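Local coordinates for protein carboxypeptidase D (Drosophila melanogaster, PDB 3MN8) that uses a catalytic zinc ion to release C-terminal arginine or lysine residues from peptides and proteins, helping to process growth factors, peptide hormones and neuropeptides, at residues A[172-177]-A[283-288]; A[224-229]-A[289-294]; A[237-242]-A[276-281]; A[245-250]-A[298-303]. All blocks are in the same frame, centred on the assembly; numbering follows the deposited sequence.

Overall arrangement
From the N terminus, residues 172-177 come first and pair with 283-288, closing the long loop of interaction 1. Residues 224-229, at the end of a strand of the central sheet, meet helix 289-296 in interaction 2, which crosses interaction 1 along the chain. Interaction 3, joining 237-242 to 276-281, nests inside the loops of both. Helix 245-257 then packs on strand 300-305 in interaction 4, whose segments alternate with those of the other three. All four lie in the peptidase M14 region. Interactions 1, 2 and 3 converge on the bound inhibitor GEM, while interaction 4 joins a helix to the sheet and reaches GEM through T303.

Interaction 1 (A[172-177]-A[283-288]); sequences DLNRDF and YELSGG. With GEM ((2-guanidinoethylmercapto)succinic acid), chain G.
R175 and G287 bring their CA atoms to 4.1 Å and N174 and G288 to 4.4 Å, two irregular loops running close without forming a strand pair. One backbone bond joins them: F177 N donates to G287 O (2.7 Å). G287 has a positive phi, and its backbone lies against R175 and F177. L285 is the main apolar partner. Its CB lies over the centre of one face of the R175 guanidinium, and D172 OD2 stands over the opposite face as a long charge contact. Bent at chi2 (-52°), the arginine chain turns its NH2 in plane toward N174 O (3.2 Å), while the same nitrogen binds GEM O14 (2.8 Å). N174 ND2 gives that oxygen a second bond, 2.6 Å long, and its OD1 is held by M289 N, which fixes the amide. On the far side of L285, Y283 lays its ring face under GEM N2 and its carbonyl O accepts from that nitrogen. One carboxylate of the inhibitor is thus bound by N174 and R175, and the guanidinium by Y283 O; R165 and G279 O also bind GEM. The chain is the first carboxypeptidase-like domain of a longer protein, with its transthyretin-like C-terminal domain. This is the substrate cleft of an M14 zinc carboxypeptidase, with H101 and H217 of the metal site close to N174.

Interaction 2 (A[224-229]-A[289-294]); sequences SYPYDN and MQDFNY. With GEM ((2-guanidinoethylmercapto)succinic acid), chain G.
D228 and D291 meet through backbone and carboxylate: D228 N points almost straight at D291 OD2 (2.6 Å, 173°), on its syn side. The other oxygen, OD1, is met nearly along its C-O axis by Q290 NE2 from the same helix (2.8 Å), so the aspartate is gripped at both oxygens. Its carboxylate is turned 82° from the Y227 ring, and OD2 sits at the ring edge, near its plane. P226 slides past D291 in the opposite direction and crosses the Q290 side chain obliquely, its CD 3.2 Å from NE2. The extended Q290 chain, with CG anti to the backbone N, carries the amide across this proline, and OE1 is taken up by T303 on strand 300-305. Further along the helix, Y294 meets Y227 of the other segment; the side chains cross at about a right angle, the rings are oblique, with planes at 61°, and Y227 OH reaches the edge of Y294 at CE2 (3.5 Å). The P226-Y227 peptide is cis, part of the bend by which the chain leaves strand 222-225 for the pocket. D228 then extends OD1 to 2.9 Å from GEM N4. D291 is therefore a second-shell residue that positions D228, and the two like-charged carboxylates, D228 OD2 and D291 OD1 4.3 Å apart, would probably make this end of the pocket electronegative, consistent with selection of C-terminal arginine or lysine.

Interaction 3 (A[237-242]-A[276-281]); sequences CEESLT and ITNGAH. With GEM ((2-guanidinoethylmercapto)succinic acid), chain G.
The N-cap of helix 279-282, beside the pocket that receives the guanidinium of GEM, is where S240 meets N278. The asparagine ends strand 276-278, an edge strand of the M14 central sheet, and its OD1 serves two amides. H281 N gives it the capping bond (3.2 Å), and S240 N of the 237-242 loop gives a second (2.9 Å) from the opposite face of the amide plane. With CG anti to the backbone N (chi1 171°), the side chain of N278 reaches out to the loop. Its ND2 has a weak bond to Y225 O, so both ends of the amide are engaged. L241 CD2 lies across this amide, and S240 CB rests against A280 CB at 3.5 Å. S240 OG turns elsewhere, to N229 O, which ties the loop to the strand-222-225 side. G279, the first residue of the helix, offers its carbonyl O to GEM N2 (3.0 Å). The loop and the inhibitor thus both contact this first turn, the loop at N278, A280 and H281 and GEM at G279 O. At the more exposed end, C237, half of the vicinal disulfide with C236, donates its backbone N to H281 O (2.5 Å). E239 N stands at the histidine ring edge, near its plane, whereas C237 CA sits over one face in a CH-pi contact, 3.6 Å from the ring centroid and 14° off its normal.

Interaction 4 (A[245-250]-A[298-303]); sequences DRVFKQ and NCFELT
F248 of helix 245-257 fills the hollow between F300 and L302 of strand 300-305, a helix-on-sheet contact within the alpha/beta core of the M14 catalytic domain. The short helix and strand axes pass 9.8 Å apart with 48° between their directions. F248 is the principal bump: its ring pushes out from the helix and ends over the strand, where CZ touches F300 CB (3.8 Å) and CE1 comes to E301 O (3.7 Å). F300 sends its CB toward the helix and lays its ring alongside. The two ring planes are near parallel, at 21°, but are slid so far apart, with centroids 5.2 Å from one another, that they barely overlap; F300 CD1 lies over the rim of one F248 face. V247 closes this side, crossing F300 at about a right angle and setting CG1 against the edge of its ring at CD1 (4.0 Å). Y294 of helix 289-296 meets both phenylalanine rings edge-to-face, so the aromatic cluster is shared with a second helix. E301 points away from the helix, and its OE1 is hydrogen-bonded to S213 OG on the neighbouring strand 212-217. P226 and T242 also touch F248, and Y225 packs against both it and L302. The hollow is completed by the leucine, which slides past F248 in the opposite direction until its CD2 lies at the ring edge, near the ring plane, 3.7 Å from F248 CD1.

Interaction 1 (A[172-177]-A[283-288])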
# COMPACT_ATOMS: atom_id res chain seq x y z
N ASP A 172 2.52 -20.15 2.27
CA ASP A 172 1.68 -19.01 1.91
C ASP A 172 2.20 -17.73 2.56
O ASP A 172 2.03 -17.51 3.77
CB ASP A 172 0.22 -19.29 2.29
CG ASP A 172 -0.75 -18.20 1.80
OD1 ASP A 172 -0.33 -17.02 1.67
OD2 ASP A 172 -1.93 -18.55 1.55
N LEU A 173 2.84 -16.88 1.76
CA LEU A 173 3.47 -15.68 2.28
C LEU A 173 2.46 -14.79 3.02
O LEU A 173 2.84 -14.01 3.89
CB LEU A 173 4.17 -14.92 1.15
CG LEU A 173 5.35 -15.66 0.52
CD1 LEU A 173 5.89 -14.91 -0.69
CD2 LEU A 173 6.45 -15.92 1.55
N ASN A 174 1.18 -14.93 2.69
CA ASN A 174 0.17 -14.13 3.38
C ASN A 174 -0.26 -14.83 4.64
O ASN A 174 -1.31 -14.51 5.20
CB ASN A 174 -1.04 -13.87 2.49
CG ASN A 174 -1.74 -12.56 2.83
OD1 ASN A 174 -1.16 -11.67 3.48
ND2 ASN A 174 -2.98 -12.42 2.37
N ARG A 175 0.54 -15.79 5.08
CA ARG A 175 0.42 -16.32 6.44
C ARG A 175 1.74 -16.22 7.20
O ARG A 175 1.83 -16.64 8.35
CB ARG A 175 -0.04 -17.78 6.45
CG ARG A 175 -1.30 -18.01 5.68
CD ARG A 175 -2.42 -17.07 6.08
NE ARG A 175 -3.65 -17.53 5.47
CZ ARG A 175 -4.28 -17.00 4.42
NH1 ARG A 175 -5.38 -17.59 3.99
NH2 ARG A 175 -3.85 -15.90 3.84
N ASP A 176 2.75 -15.65 6.57
CA ASP A 176 4.11 -15.77 7.07
C ASP A 176 4.63 -14.54 7.83
O ASP A 176 5.75 -14.56 8.35
CB ASP A 176 5.06 -16.12 5.93
CG ASP A 176 6.36 -16.70 6.41
OD1 ASP A 176 6.33 -17.45 7.41
OD2 ASP A 176 7.41 -16.42 5.79
N PHE A 177 3.83 -13.49 7.89
CA PHE A 177 4.24 -12.26 8.57
C PHE A 177 3.91 -12.37 10.05
O PHE A 177 3.03 -13.13 10.44
CB PHE A 177 3.55 -11.03 7.94
CG PHE A 177 4.12 -10.63 6.59
CD1 PHE A 177 3.79 -11.36 5.43
CD2 PHE A 177 4.98 -9.56 6.47
CE1 PHE A 177 4.31 -11.00 4.19
CE2 PHE A 177 5.51 -9.20 5.24
CZ PHE A 177 5.17 -9.92 4.10
N TYR A 283 -13.36 -13.81 5.78
CA TYR A 283 -12.92 -14.96 6.56
C TYR A 283 -11.59 -14.60 7.20
O TYR A 283 -10.78 -13.87 6.61
CB TYR A 283 -12.78 -16.21 5.69
CG TYR A 283 -11.85 -16.03 4.50
CD1 TYR A 283 -10.48 -16.25 4.61
CD2 TYR A 283 -12.34 -15.64 3.26
CE1 TYR A 283 -9.63 -16.09 3.52
CE2 TYR A 283 -11.50 -15.47 2.18
CZ TYR A 283 -10.15 -15.70 2.31
OH TYR A 283 -9.32 -15.54 1.21
N GLU A 284 -11.37 -15.10 8.42
CA GLU A 284 -10.16 -14.75 9.16
C GLU A 284 -8.94 -15.47 8.63
O GLU A 284 -9.01 -16.58 8.10
CB GLU A 284 -10.32 -14.99 10.67
CG GLU A 284 -11.24 -13.97 11.34
CD GLU A 284 -11.15 -14.00 12.86
OE1 GLU A 284 -12.00 -13.35 13.53
OE2 GLU A 284 -10.24 -14.66 13.39
N LEU A 285 -7.81 -14.81 8.76
CA LEU A 285 -6.55 -15.41 8.40
C LEU A 285 -5.51 -14.73 9.27
O LEU A 285 -5.72 -13.60 9.73
CB LEU A 285 -6.27 -15.19 6.91
CG LEU A 285 -5.95 -13.77 6.41
CD1 LEU A 285 -4.47 -13.53 6.52
CD2 LEU A 285 -6.42 -13.55 4.98
N SER A 286 -4.41 -15.42 9.54
CA SER A 286 -3.39 -14.84 10.39
C SER A 286 -2.04 -14.77 9.69
O SER A 286 -1.74 -15.61 8.84
CB SER A 286 -3.29 -15.59 11.70
OG SER A 286 -4.55 -15.56 12.36
N GLY A 287 -1.25 -13.75 10.05
CA GLY A 287 0.10 -13.61 9.56
C GLY A 287 0.17 -12.89 8.23
O GLY A 287 1.16 -13.00 7.50
N GLY A 288 -0.87 -12.14 7.93
CA GLY A 288 -0.91 -11.40 6.68
C GLY A 288 -0.09 -10.12 6.70
O GLY A 288 0.21 -9.55 7.75
C8 GEM G . -6.88 -13.75 1.03
S7 GEM G . -6.26 -12.15 1.45
C6 GEM G . -7.74 -11.18 1.30
C5 GEM G . -8.90 -11.71 2.13
N3 GEM G . -8.58 -11.50 3.53
C1 GEM G . -9.24 -11.96 4.59
N4 GEM G . -8.82 -11.68 5.81
N2 GEM G . -10.32 -12.72 4.42
C9 GEM G . -5.79 -14.75 1.35
O14 GEM G . -4.68 -14.31 1.72
O15 GEM G . -6.04 -15.97 1.25
C10 GEM G . -7.35 -13.87 -0.43
C11 GEM G . -6.28 -13.79 -1.51
O12 GEM G . -6.49 -13.00 -2.46
O13 GEM G . -5.27 -14.53 -1.44

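Interaction 2 (A[224-229]-A[289-294])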
# COMPACT_ATOMS: atom_id res chain seq x y z
N SER A 224 -10.68 -4.88 0.56
CA SER A 224 -10.63 -5.46 1.91
C SER A 224 -9.65 -4.72 2.80
O SER A 224 -8.57 -4.33 2.36
CB SER A 224 -10.22 -6.93 1.82
OG SER A 224 -10.22 -7.57 3.10
N TYR A 225 -10.01 -4.55 4.06
CA TYR A 225 -9.22 -3.76 5.00
C TYR A 225 -9.16 -4.49 6.33
O TYR A 225 -9.96 -5.39 6.58
CB TYR A 225 -9.87 -2.39 5.20
CG TYR A 225 -11.34 -2.45 5.54
CD1 TYR A 225 -12.30 -2.58 4.54
CD2 TYR A 225 -11.78 -2.37 6.85
CE1 TYR A 225 -13.65 -2.63 4.84
CE2 TYR A 225 -13.13 -2.42 7.16
CZ TYR A 225 -14.06 -2.55 6.15
OH TYR A 225 -15.41 -2.60 6.46
N PRO A 226 -8.22 -4.08 7.20
CA PRO A 226 -8.00 -4.64 8.54
C PRO A 226 -9.23 -4.59 9.47
O PRO A 226 -10.14 -3.77 9.28
CB PRO A 226 -6.87 -3.76 9.11
CG PRO A 226 -6.17 -3.22 7.91
CD PRO A 226 -7.22 -3.05 6.85
N TYR A 227 -9.27 -5.47 10.47
CA TYR A 227 -8.29 -6.53 10.64
C TYR A 227 -8.74 -7.78 9.89
O TYR A 227 -9.93 -7.92 9.55
CB TYR A 227 -8.15 -6.88 12.12
CG TYR A 227 -7.49 -5.84 12.99
CD1 TYR A 227 -6.15 -5.50 12.83
CD2 TYR A 227 -8.21 -5.23 14.02
CE1 TYR A 227 -5.55 -4.57 13.64
CE2 TYR A 227 -7.61 -4.29 14.83
CZ TYR A 227 -6.28 -3.97 14.64
OH TYR A 227 -5.69 -3.03 15.45
N ASP A 228 -7.80 -8.69 9.66
CA ASP A 228 -8.05 -9.95 8.95
C ASP A 228 -8.33 -11.07 9.95
O ASP A 228 -8.75 -12.16 9.57
CB ASP A 228 -6.84 -10.33 8.08
CG ASP A 228 -6.82 -9.60 6.73
OD1 ASP A 228 -7.86 -9.01 6.35
OD2 ASP A 228 -5.77 -9.63 6.03
N ASN A 229 -8.09 -10.79 11.23
CA ASN A 229 -8.32 -11.79 12.27
C ASN A 229 -8.70 -11.18 13.62
O ASN A 229 -8.73 -9.95 13.77
CB ASN A 229 -7.11 -12.73 12.40
CG ASN A 229 -5.92 -12.07 13.10
OD1 ASN A 229 -5.95 -10.88 13.44
ND2 ASN A 229 -4.87 -12.86 13.31
N MET A 289 0.27 -9.65 5.52
CA MET A 289 1.05 -8.42 5.41
C MET A 289 0.22 -7.19 5.77
O MET A 289 0.72 -6.25 6.38
CB MET A 289 1.60 -8.29 3.98
CG MET A 289 2.48 -7.09 3.73
SD MET A 289 3.34 -7.27 2.15
CE MET A 289 1.98 -7.31 0.98
N GLN A 290 -1.06 -7.20 5.39
CA GLN A 290 -1.96 -6.07 5.62
C GLN A 290 -1.92 -5.66 7.07
O GLN A 290 -1.51 -4.56 7.42
CB GLN A 290 -3.40 -6.43 5.24
CG GLN A 290 -4.38 -5.29 5.41
CD GLN A 290 -5.84 -5.75 5.35
OE1 GLN A 290 -6.46 -5.74 4.29
NE2 GLN A 290 -6.39 -6.15 6.50
N ASP A 291 -2.37 -6.55 7.94
CA ASP A 291 -2.46 -6.21 9.35
C ASP A 291 -1.08 -5.95 9.93
O ASP A 291 -0.95 -5.25 10.94
CB ASP A 291 -3.22 -7.29 10.14
CG ASP A 291 -4.72 -7.28 9.85
OD1 ASP A 291 -5.17 -6.52 8.96
OD2 ASP A 291 -5.46 -8.03 10.52
N PHE A 292 -0.05 -6.50 9.28
CA PHE A 292 1.31 -6.30 9.78
C PHE A 292 1.73 -4.83 9.62
O PHE A 292 2.30 -4.24 10.54
CB PHE A 292 2.31 -7.23 9.12
CG PHE A 292 3.73 -6.87 9.41
CD1 PHE A 292 4.37 -7.40 10.51
CD2 PHE A 292 4.42 -5.97 8.60
CE1 PHE A 292 5.69 -7.06 10.81
CE2 PHE A 292 5.73 -5.63 8.88
CZ PHE A 292 6.37 -6.17 9.98
N ASN A 293 1.43 -4.26 8.46
CA ASN A 293 1.63 -2.83 8.26
C ASN A 293 1.03 -1.97 9.39
O ASN A 293 1.71 -1.12 9.97
CB ASN A 293 1.05 -2.40 6.91
CG ASN A 293 2.01 -2.67 5.75
OD1 ASN A 293 2.75 -1.78 5.31
ND2 ASN A 293 2.00 -3.91 5.25
N TYR A 294 -0.23 -2.21 9.70
CA TYR A 294 -0.96 -1.35 10.62
C TYR A 294 -0.44 -1.49 12.04
O TYR A 294 -0.23 -0.50 12.74
CB TYR A 294 -2.46 -1.67 10.57
CG TYR A 294 -3.33 -0.75 11.41
CD1 TYR A 294 -3.39 0.63 11.14
CD2 TYR A 294 -4.09 -1.25 12.46
CE1 TYR A 294 -4.19 1.47 11.91
CE2 TYR A 294 -4.89 -0.42 13.23
CZ TYR A 294 -4.94 0.94 12.96
OH TYR A 294 -5.74 1.76 13.73
C8 GEM G . -6.88 -13.75 1.03
S7 GEM G . -6.26 -12.15 1.45
C6 GEM G . -7.74 -11.18 1.30
C5 GEM G . -8.90 -11.71 2.13
N3 GEM G . -8.58 -11.50 3.53
C1 GEM G . -9.24 -11.96 4.59
N4 GEM G . -8.82 -11.68 5.81
N2 GEM G . -10.32 -12.72 4.42
C9 GEM G . -5.79 -14.75 1.35
O14 GEM G . -4.68 -14.31 1.72
O15 GEM G . -6.04 -15.97 1.25
C10 GEM G . -7.35 -13.87 -0.43
C11 GEM G . -6.28 -13.79 -1.51
O12 GEM G . -6.49 -13.00 -2.46
O13 GEM G . -5.27 -14.53 -1.44

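Interaction 3 (A[237-242]-A[276-281])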
# COMPACT_ATOMS: atom_id res chain seq x y z
N CYS A 237 -17.50 -13.98 8.68
CA CYS A 237 -18.78 -13.30 8.83
C CYS A 237 -18.90 -12.56 10.14
O CYS A 237 -20.01 -12.36 10.65
CB CYS A 237 -19.94 -14.31 8.70
SG CYS A 237 -19.64 -15.68 7.53
N GLU A 238 -17.77 -12.17 10.71
CA GLU A 238 -17.77 -11.36 11.93
C GLU A 238 -16.68 -10.30 11.88
O GLU A 238 -15.48 -10.62 11.86
CB GLU A 238 -17.64 -12.27 13.16
CG GLU A 238 -18.73 -12.09 14.21
CD GLU A 238 -18.94 -13.35 15.05
OE1 GLU A 238 -19.61 -13.28 16.11
OE2 GLU A 238 -18.43 -14.41 14.63
N GLU A 239 -17.10 -9.03 11.87
CA GLU A 239 -16.20 -7.88 11.82
C GLU A 239 -15.19 -7.82 12.97
O GLU A 239 -15.55 -7.91 14.15
CB GLU A 239 -17.00 -6.57 11.78
CG GLU A 239 -17.67 -6.28 10.44
CD GLU A 239 -18.39 -4.94 10.43
OE1 GLU A 239 -18.43 -4.30 9.35
OE2 GLU A 239 -18.91 -4.54 11.49
N SER A 240 -13.92 -7.67 12.60
CA SER A 240 -12.86 -7.42 13.57
C SER A 240 -12.23 -6.06 13.24
O SER A 240 -11.12 -5.97 12.71
CB SER A 240 -11.81 -8.52 13.52
OG SER A 240 -10.71 -8.20 14.36
N LEU A 241 -12.96 -5.00 13.56
CA LEU A 241 -12.61 -3.66 13.10
C LEU A 241 -11.38 -3.04 13.74
O LEU A 241 -10.86 -3.50 14.76
CB LEU A 241 -13.81 -2.72 13.22
CG LEU A 241 -15.03 -3.24 12.45
CD1 LEU A 241 -16.26 -2.37 12.68
CD2 LEU A 241 -14.70 -3.33 10.97
N THR A 242 -10.92 -1.96 13.12
CA THR A 242 -9.69 -1.29 13.48
C THR A 242 -10.04 0.04 14.14
O THR A 242 -11.10 0.61 13.86
CB THR A 242 -8.85 -1.08 12.21
OG1 THR A 242 -7.80 -2.07 12.16
CG2 THR A 242 -8.24 0.30 12.15
N ILE A 276 -16.77 -3.50 -0.84
CA ILE A 276 -15.70 -3.58 0.14
C ILE A 276 -16.09 -4.54 1.26
O ILE A 276 -17.27 -4.87 1.42
CB ILE A 276 -15.42 -2.21 0.77
CG1 ILE A 276 -16.62 -1.78 1.61
CG2 ILE A 276 -15.13 -1.19 -0.31
CD1 ILE A 276 -16.37 -0.51 2.37
N THR A 277 -15.10 -4.99 2.02
CA THR A 277 -15.33 -5.88 3.14
C THR A 277 -14.20 -5.86 4.14
O THR A 277 -13.07 -5.54 3.82
CB THR A 277 -15.49 -7.34 2.70
OG1 THR A 277 -15.87 -8.13 3.83
CG2 THR A 277 -14.17 -7.87 2.12
N ASN A 278 -14.53 -6.21 5.38
CA ASN A 278 -13.54 -6.37 6.42
C ASN A 278 -12.91 -7.74 6.21
O ASN A 278 -13.62 -8.72 5.97
CB ASN A 278 -14.24 -6.29 7.78
CG ASN A 278 -13.35 -6.64 8.92
OD1 ASN A 278 -13.69 -7.51 9.72
ND2 ASN A 278 -12.20 -5.97 9.04
N GLY A 279 -11.58 -7.81 6.28
CA GLY A 279 -10.90 -9.09 6.10
C GLY A 279 -11.55 -10.21 6.91
O GLY A 279 -12.08 -11.19 6.35
N ALA A 280 -11.51 -10.05 8.23
CA ALA A 280 -12.06 -11.03 9.15
C ALA A 280 -13.49 -11.43 8.78
O ALA A 280 -13.81 -12.62 8.75
CB ALA A 280 -12.02 -10.49 10.58
N HIS A 281 -14.34 -10.43 8.53
CA HIS A 281 -15.74 -10.69 8.21
C HIS A 281 -15.88 -11.55 6.95
O HIS A 281 -16.77 -12.40 6.88
CB HIS A 281 -16.54 -9.39 8.05
CG HIS A 281 -18.01 -9.61 7.99
ND1 HIS A 281 -18.70 -9.77 6.80
CD2 HIS A 281 -18.93 -9.74 8.97
CE1 HIS A 281 -19.98 -9.97 7.06
NE2 HIS A 281 -20.15 -9.96 8.37
C8 GEM G . -6.88 -13.75 1.03
S7 GEM G . -6.26 -12.15 1.45
C6 GEM G . -7.74 -11.18 1.30
C5 GEM G . -8.90 -11.71 2.13
N3 GEM G . -8.58 -11.50 3.53
C1 GEM G . -9.24 -11.96 4.59
N4 GEM G . -8.82 -11.68 5.81
N2 GEM G . -10.32 -12.72 4.42
C9 GEM G . -5.79 -14.75 1.35
O14 GEM G . -4.68 -14.31 1.72
O15 GEM G . -6.04 -15.97 1.25
C10 GEM G . -7.35 -13.87 -0.43
C11 GEM G . -6.28 -13.79 -1.51
O12 GEM G . -6.49 -13.00 -2.46
O13 GEM G . -5.27 -14.53 -1.44

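Interaction 4 (A[245-250]-A[298-303])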
# COMPACT_ATOMS: atom_id res chain seq x y z
N ASP A 245 -11.16 2.54 11.64
CA ASP A 245 -12.12 1.96 10.71
C ASP A 245 -12.71 2.96 9.72
O ASP A 245 -12.85 2.65 8.54
CB ASP A 245 -13.25 1.24 11.43
CG ASP A 245 -13.97 0.30 10.52
OD1 ASP A 245 -13.30 -0.58 9.94
OD2 ASP A 245 -15.20 0.45 10.36
N ARG A 246 -13.11 4.13 10.21
CA ARG A 246 -13.65 5.15 9.33
C ARG A 246 -12.71 5.38 8.15
O ARG A 246 -13.10 5.25 6.99
CB ARG A 246 -13.88 6.45 10.08
CG ARG A 246 -14.73 6.32 11.31
CD ARG A 246 -14.65 7.57 12.17
NE ARG A 246 -15.77 8.49 11.93
CZ ARG A 246 -15.83 9.72 12.42
NH1 ARG A 246 -14.84 10.20 13.16
NH2 ARG A 246 -16.88 10.49 12.16
N VAL A 247 -11.46 5.72 8.45
CA VAL A 247 -10.49 5.99 7.40
C VAL A 247 -10.34 4.78 6.49
O VAL A 247 -10.29 4.90 5.25
CB VAL A 247 -9.11 6.37 7.97
CG1 VAL A 247 -8.06 6.31 6.88
CG2 VAL A 247 -9.16 7.76 8.59
N PHE A 248 -10.29 3.61 7.10
CA PHE A 248 -10.10 2.40 6.32
C PHE A 248 -11.24 2.22 5.34
O PHE A 248 -11.02 1.97 4.16
CB PHE A 248 -9.90 1.17 7.21
CG PHE A 248 -8.45 0.86 7.44
CD1 PHE A 248 -7.63 0.57 6.37
CD2 PHE A 248 -7.91 0.90 8.71
CE1 PHE A 248 -6.30 0.30 6.56
CE2 PHE A 248 -6.58 0.63 8.90
CZ PHE A 248 -5.76 0.33 7.82
N LYS A 249 -12.47 2.40 5.83
CA LYS A 249 -13.66 2.32 5.00
C LYS A 249 -13.64 3.36 3.87
O LYS A 249 -14.11 3.09 2.76
CB LYS A 249 -14.93 2.46 5.84
CG LYS A 249 -15.58 1.13 6.16
CD LYS A 249 -16.62 1.20 7.28
CE LYS A 249 -17.10 -0.21 7.61
NZ LYS A 249 -17.66 -0.31 8.99
N GLN A 250 -13.07 4.54 4.16
CA GLN A 250 -12.93 5.59 3.15
C GLN A 250 -11.93 5.18 2.06
O GLN A 250 -12.16 5.38 0.87
CB GLN A 250 -12.53 6.93 3.79
CG GLN A 250 -12.44 8.07 2.77
CD GLN A 250 -12.44 9.46 3.40
OE1 GLN A 250 -13.16 9.73 4.36
NE2 GLN A 250 -11.64 10.35 2.84
N ASN A 298 3.22 2.73 11.00
CA ASN A 298 2.21 3.74 10.82
C ASN A 298 1.32 3.38 9.63
O ASN A 298 0.22 3.90 9.49
CB ASN A 298 2.88 5.08 10.51
CG ASN A 298 3.59 5.67 11.71
OD1 ASN A 298 3.20 5.47 12.85
ND2 ASN A 298 4.64 6.43 11.44
N CYS A 299 1.81 2.50 8.77
CA CYS A 299 1.21 2.33 7.45
C CYS A 299 -0.20 1.75 7.49
O CYS A 299 -0.49 0.85 8.27
CB CYS A 299 2.10 1.48 6.54
SG CYS A 299 1.71 1.61 4.77
N PHE A 300 -1.06 2.28 6.61
CA PHE A 300 -2.43 1.81 6.44
C PHE A 300 -2.56 1.04 5.11
O PHE A 300 -2.78 1.65 4.07
CB PHE A 300 -3.40 3.00 6.41
CG PHE A 300 -3.56 3.71 7.73
CD1 PHE A 300 -4.74 4.39 8.01
CD2 PHE A 300 -2.56 3.70 8.69
CE1 PHE A 300 -4.91 5.05 9.23
CE2 PHE A 300 -2.71 4.37 9.91
CZ PHE A 300 -3.89 5.05 10.17
N GLU A 301 -2.42 -0.28 5.16
CA GLU A 301 -2.50 -1.09 3.94
C GLU A 301 -3.89 -1.68 3.71
O GLU A 301 -4.51 -2.24 4.62
CB GLU A 301 -1.45 -2.21 3.99
CG GLU A 301 -1.49 -3.17 2.81
CD GLU A 301 -0.22 -4.01 2.70
OE1 GLU A 301 0.87 -3.43 2.45
OE2 GLU A 301 -0.30 -5.25 2.86
N LEU A 302 -4.38 -1.56 2.48
CA LEU A 302 -5.57 -2.28 2.05
C LEU A 302 -5.17 -3.54 1.32
O LEU A 302 -4.08 -3.62 0.75
CB LEU A 302 -6.41 -1.45 1.08
CG LEU A 302 -7.10 -0.20 1.63
CD1 LEU A 302 -8.01 0.36 0.55
CD2 LEU A 302 -7.88 -0.53 2.89
N THR A 303 -6.06 -4.53 1.33
CA THR A 303 -5.92 -5.71 0.47
C THR A 303 -6.91 -5.55 -0.67
O THR A 303 -8.11 -5.39 -0.45
CB THR A 303 -6.25 -7.03 1.23
OG1 THR A 303 -5.56 -7.07 2.48
CG2 THR A 303 -5.85 -8.25 0.40